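Local atomic coordinates of SAM-dependent methyltransferase (Exiguobacterium sibiricum 255-15, PDB entry 3D2L), a protein that probably transfers the methyl group of S-adenosylmethionine to an acceptor, as other class I SAM-dependent methyltransferases do. Residues Thr46-Leu51 with Tyr55-Val60; Thr221-Ser226 with Glu231-Ile236. One frame throughout, in Å; residues are numbered along the deposited sequence.

How the contacts relate
Following the chain from its N terminus, contact 1 comes first: helix 46-51 and strand 56-61 meet across a turn of three residues, within the beta-alpha-beta unit that begins with strand 36-40. Contact 2 comes much later, where strands 215-222 and 235-242, the last two of the chain, are joined by a loop that the 221-226 and 231-236 segments close. The two contacts follow one another in series, neither enclosing nor crossing the other, and their centres lie about 23 Å apart. Both reach the same seven-stranded sheet, contact 1 in its parallel part and contact 2 at the antiparallel pair on the other side of strands 97-102 and 131-138.

Contact 1: residues Thr46-Leu51 with Tyr55-Val60; sequences TATLLL and YEVTGV
The carbonyl of L51, the last residue of helix 46-51, accepts the N-H of Y55 just before strand 56-60, the O of L51 lying 3.0 Å from the N of Y55. The donor sits nearly in line with the carbonyl, but the bond is bent at the hydrogen (131°). Beyond this short turn the two segments run almost antiparallel, at 166°, with axes 8.4 Å apart at their closest. Along the strand, V57 points its side chain toward the helix. The methyl CG2 of T48, anti to its own backbone N, reaches CG1 of V57 at 3.5 Å and passes 4.1 Å from CA of G59, which, with no side chain, lets this methyl lie close to the strand backbone. One turn on, the L51 methyl CD2 lies 3.9 Å from CE2 of Y55, while CB of L51 packs on CG2 of V57. The O of L51 also stands at the edge of the Y55 ring, near its plane, 3.4 Å from CD2. Polar ends turn elsewhere: T48 OG1 is hydrogen-bonded to D39, and the hydroxyl of Y55 to the carbonyl of V31. This buried packing joins the helix to the second strand of a beta-alpha-beta unit in the Rossmann-like methyltransferase fold. Strand 56-61 lies between strands 36-40 and 82-85 in the sheet, while V27 and L28 of helix 20-30 touch Y55.

Contact 2: residues Thr221-Ser226 with Glu231-Ile236; sequences TGDFKS and ETAERI
The carboxylate of D223 reaches across to the backbone of E234 and R235 and takes both of their N-H groups. Its OD1 accepts from the N of R235 at 2.8 Å, met on the syn side but 28° out of the carboxylate plane. The N of E234 is shared between the two oxygens, 3.2 Å from OD1 and 3.1 Å from OD2 of D223, on the syn lone pair of each. A chi1 of -63° sets CG of D223 beside its backbone N, the same N that makes a nearly straight 2.8 Å bond to the O of R235, and carries the carboxylate to these N-H groups; OD2 also lies 3.1 Å from CA of A233. Replacing this aspartate by alanine is likely to leave the N-H groups of E234 and R235 without their carboxylate acceptor. The ring of F224 meets CD of R235 obliquely through CE2 at 4.4 Å, while the guanidinium goes on to salt bridges with D105 and D136. G222 faces I236 as an antiparallel non-hydrogen-bonded pair, and a type I' turn from G222 to K225 folds the chain back beside T221. The contact thus ties the end of edge strand 215-222 to the start of 235-242, the antiparallel strand of the class I methyltransferase order 3-2-1-4-5-7-6, which lies against strand 131-138; W23 of helix 20-30 meets the F224 ring edge-to-face.

Contact 1: residues Thr46-Leu51 with Tyr55-Val60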
loop_
_atom_site.group_PDB
_atom_site.type_symbol
_atom_site.label_atom_id
_atom_site.label_comp_id
_atom_site.label_asym_id
_atom_site.label_seq_id
_atom_site.Cartn_x
_atom_site.Cartn_y
_atom_site.Cartn_z
ATOM N N THR A 46 3.221 -7.584 -5.824
ATOM C CA THR A 46 4.664 -7.729 -5.856
ATOM C C THR A 46 5.225 -7.935 -4.424
ATOM O O THR A 46 6.024 -8.847 -4.208
ATOM C CB THR A 46 5.348 -6.531 -6.593
ATOM O OG1 THR A 46 4.744 -6.345 -7.891
ATOM C CG2 THR A 46 6.840 -6.800 -6.765
ATOM N N ALA A 47 4.797 -7.106 -3.461
ATOM C CA ALA A 47 5.277 -7.232 -2.082
ATOM C C ALA A 47 4.658 -8.447 -1.428
ATOM O O ALA A 47 5.306 -9.104 -0.620
ATOM C CB ALA A 47 4.990 -5.934 -1.258
ATOM N N THR A 48 3.419 -8.775 -1.802
ATOM C CA THR A 48 2.704 -9.925 -1.246
ATOM C C THR A 48 3.446 -11.220 -1.554
ATOM O O THR A 48 3.644 -12.069 -0.688
ATOM C CB THR A 48 1.237 -9.988 -1.781
ATOM O OG1 THR A 48 0.672 -8.651 -1.873
ATOM C CG2 THR A 48 0.370 -10.878 -0.893
ATOM N N LEU A 49 3.901 -11.360 -2.781
ATOM C CA LEU A 49 4.681 -12.549 -3.169
ATOM C C LEU A 49 6.007 -12.687 -2.425
ATOM O O LEU A 49 6.431 -13.840 -2.149
ATOM C CB LEU A 49 4.888 -12.589 -4.698
ATOM C CG LEU A 49 3.600 -12.662 -5.542
ATOM C CD1 LEU A 49 3.970 -12.942 -6.998
ATOM C CD2 LEU A 49 2.643 -13.736 -5.016
ATOM N N LEU A 50 6.686 -11.560 -2.130
ATOM C CA LEU A 50 7.910 -11.568 -1.319
ATOM C C LEU A 50 7.595 -11.962 0.114
ATOM O O LEU A 50 8.333 -12.717 0.721
ATOM C CB LEU A 50 8.658 -10.220 -1.377
ATOM C CG LEU A 50 9.174 -9.922 -2.779
ATOM C CD1 LEU A 50 9.750 -8.549 -2.810
ATOM C CD2 LEU A 50 10.207 -10.997 -3.249
ATOM N N LEU A 51 6.494 -11.438 0.646
ATOM C CA LEU A 51 6.008 -11.822 1.967
ATOM C C LEU A 51 5.690 -13.300 2.032
ATOM O O LEU A 51 5.989 -13.962 3.036
ATOM C CB LEU A 51 4.745 -11.004 2.283
ATOM C CG LEU A 51 5.006 -9.520 2.599
ATOM C CD1 LEU A 51 3.705 -8.714 2.700
ATOM C CD2 LEU A 51 5.807 -9.423 3.893
ATOM N N TYR A 55 5.882 -15.959 5.221
ATOM C CA TYR A 55 4.627 -15.981 5.959
ATOM C C TYR A 55 3.549 -16.724 5.171
ATOM O O TYR A 55 3.695 -16.939 3.969
ATOM C CB TYR A 55 4.146 -14.537 6.114
ATOM C CG TYR A 55 5.059 -13.610 6.857
ATOM C CD1 TYR A 55 5.142 -13.674 8.250
ATOM C CD2 TYR A 55 5.811 -12.620 6.191
ATOM C CE1 TYR A 55 5.995 -12.859 8.953
ATOM C CE2 TYR A 55 6.637 -11.759 6.914
ATOM C CZ TYR A 55 6.710 -11.882 8.300
ATOM O OH TYR A 55 7.514 -11.057 9.058
ATOM N N GLU A 56 2.486 -17.152 5.858
ATOM C CA GLU A 56 1.280 -17.650 5.184
ATOM C C GLU A 56 0.495 -16.368 4.859
ATOM O O GLU A 56 -0.092 -15.783 5.738
ATOM C CB GLU A 56 0.451 -18.559 6.094
ATOM C CG GLU A 56 1.253 -19.697 6.774
ATOM C CD GLU A 56 1.899 -20.663 5.778
ATOM O OE1 GLU A 56 1.191 -21.074 4.824
ATOM O OE2 GLU A 56 3.100 -21.022 5.969
ATOM N N VAL A 57 0.448 -15.957 3.592
ATOM C CA VAL A 57 -0.123 -14.662 3.218
ATOM C C VAL A 57 -1.368 -14.751 2.385
ATOM O O VAL A 57 -1.534 -15.652 1.553
ATOM C CB VAL A 57 0.950 -13.788 2.438
ATOM C CG1 VAL A 57 0.515 -12.290 2.341
ATOM C CG2 VAL A 57 2.254 -13.863 3.131
ATOM N N THR A 58 -2.256 -13.800 2.623
ATOM C CA THR A 58 -3.465 -13.638 1.853
ATOM C C THR A 58 -3.448 -12.190 1.402
ATOM O O THR A 58 -3.165 -11.298 2.219
ATOM C CB THR A 58 -4.709 -13.890 2.699
ATOM O OG1 THR A 58 -4.704 -15.235 3.147
ATOM C CG2 THR A 58 -5.940 -13.637 1.911
ATOM N N GLY A 59 -3.669 -11.959 0.102
ATOM C CA GLY A 59 -3.735 -10.626 -0.449
ATOM C C GLY A 59 -5.152 -10.163 -0.761
ATOM O O GLY A 59 -5.996 -10.918 -1.234
ATOM N N VAL A 60 -5.417 -8.882 -0.552
ATOM C CA VAL A 60 -6.722 -8.306 -0.805
ATOM C C VAL A 60 -6.572 -6.950 -1.496
ATOM O O VAL A 60 -5.710 -6.161 -1.136
ATOM C CB VAL A 60 -7.467 -8.108 0.540
ATOM C CG1 VAL A 60 -8.619 -7.195 0.384
ATOM C CG2 VAL A 60 -7.907 -9.462 1.132
#

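Contact 2: residues Thr221-Ser226 with Glu231-Ile236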
loop_
_atom_site.group_PDB
_atom_site.type_symbol
_atom_site.label_atom_id
_atom_site.label_comp_id
_atom_site.label_asym_id
_atom_site.label_seq_id
_atom_site.Cartn_x
_atom_site.Cartn_y
_atom_site.Cartn_z
ATOM N N THR A 221 8.012 5.456 12.998
ATOM C CA THR A 221 9.343 5.676 12.502
ATOM C C THR A 221 9.349 6.243 11.071
ATOM O O THR A 221 8.358 6.180 10.356
ATOM C CB THR A 221 10.147 4.374 12.595
ATOM O OG1 THR A 221 9.523 3.377 11.780
ATOM C CG2 THR A 221 10.220 3.864 14.051
ATOM N N GLY A 222 10.466 6.866 10.711
ATOM C CA GLY A 222 10.618 7.484 9.412
ATOM C C GLY A 222 11.601 6.823 8.472
ATOM O O GLY A 222 12.648 6.289 8.881
ATOM N N ASP A 223 11.208 6.824 7.203
ATOM C CA ASP A 223 12.029 6.394 6.065
ATOM C C ASP A 223 12.878 5.129 6.232
ATOM O O ASP A 223 14.064 5.126 5.936
ATOM C CB ASP A 223 12.887 7.594 5.655
ATOM C CG ASP A 223 12.034 8.768 5.172
ATOM O OD1 ASP A 223 11.022 8.508 4.502
ATOM O OD2 ASP A 223 12.373 9.926 5.447
ATOM N N PHE A 224 12.253 4.046 6.680
ATOM C CA PHE A 224 12.915 2.747 6.834
ATOM C C PHE A 224 13.971 2.692 7.937
ATOM O O PHE A 224 14.642 1.675 8.080
ATOM C CB PHE A 224 13.545 2.259 5.506
ATOM C CG PHE A 224 12.567 2.089 4.390
ATOM C CD1 PHE A 224 11.851 0.908 4.257
ATOM C CD2 PHE A 224 12.377 3.090 3.455
ATOM C CE1 PHE A 224 10.953 0.744 3.232
ATOM C CE2 PHE A 224 11.493 2.917 2.418
ATOM C CZ PHE A 224 10.781 1.740 2.312
ATOM N N LYS A 225 14.123 3.764 8.713
ATOM C CA LYS A 225 15.078 3.781 9.797
ATOM C C LYS A 225 14.347 3.541 11.125
ATOM O O LYS A 225 13.123 3.655 11.199
ATOM C CB LYS A 225 15.837 5.108 9.820
ATOM C CG LYS A 225 16.689 5.382 8.567
ATOM C CD LYS A 225 17.759 4.309 8.337
ATOM N N SER A 226 15.122 3.210 12.161
ATOM C CA SER A 226 14.616 2.901 13.511
ATOM C C SER A 226 14.144 4.103 14.299
ATOM O O SER A 226 13.492 3.954 15.320
ATOM C CB SER A 226 15.747 2.297 14.360
ATOM O OG SER A 226 16.384 1.235 13.690
ATOM N N GLU A 231 11.771 16.016 10.406
ATOM C CA GLU A 231 10.864 17.010 9.828
ATOM C C GLU A 231 10.854 16.972 8.288
ATOM O O GLU A 231 9.974 17.553 7.662
ATOM C CB GLU A 231 11.243 18.423 10.330
ATOM N N THR A 232 11.864 16.342 7.698
ATOM C CA THR A 232 11.966 16.194 6.260
ATOM C C THR A 232 11.758 14.721 5.826
ATOM O O THR A 232 12.081 14.330 4.692
ATOM C CB THR A 232 13.319 16.693 5.745
ATOM O OG1 THR A 232 14.362 15.868 6.268
ATOM C CG2 THR A 232 13.536 18.138 6.135
ATOM N N ALA A 233 11.234 13.917 6.739
ATOM C CA ALA A 233 10.913 12.514 6.433
ATOM C C ALA A 233 9.833 12.468 5.343
ATOM O O ALA A 233 8.942 13.314 5.288
ATOM C CB ALA A 233 10.449 11.776 7.700
ATOM N N GLU A 234 9.931 11.488 4.463
ATOM C CA GLU A 234 8.994 11.348 3.368
ATOM C C GLU A 234 7.946 10.245 3.602
ATOM O O GLU A 234 6.831 10.357 3.123
ATOM C CB GLU A 234 9.760 11.114 2.066
ATOM C CG GLU A 234 10.600 12.298 1.664
ATOM C CD GLU A 234 11.513 12.013 0.469
ATOM O OE1 GLU A 234 11.362 10.959 -0.187
ATOM O OE2 GLU A 234 12.392 12.859 0.193
ATOM N N ARG A 235 8.318 9.186 4.326
ATOM C CA ARG A 235 7.420 8.050 4.529
ATOM C C ARG A 235 7.446 7.666 6.015
ATOM O O ARG A 235 8.516 7.498 6.598
ATOM C CB ARG A 235 7.866 6.893 3.647
ATOM C CG ARG A 235 6.967 5.704 3.636
ATOM C CD ARG A 235 7.477 4.636 2.681
ATOM N NE ARG A 235 7.459 5.134 1.307
ATOM C CZ ARG A 235 6.392 5.151 0.519
ATOM N NH1 ARG A 235 5.248 4.644 0.932
ATOM N NH2 ARG A 235 6.483 5.667 -0.698
ATOM N N ILE A 236 6.262 7.567 6.607
ATOM C CA ILE A 236 6.107 7.273 8.028
ATOM C C ILE A 236 5.541 5.874 8.228
ATOM O O ILE A 236 4.531 5.511 7.644
ATOM C CB ILE A 236 5.299 8.367 8.721
ATOM C CG1 ILE A 236 5.941 9.726 8.400
ATOM C CG2 ILE A 236 5.235 8.109 10.273
ATOM C CD1 ILE A 236 5.458 10.870 9.201
#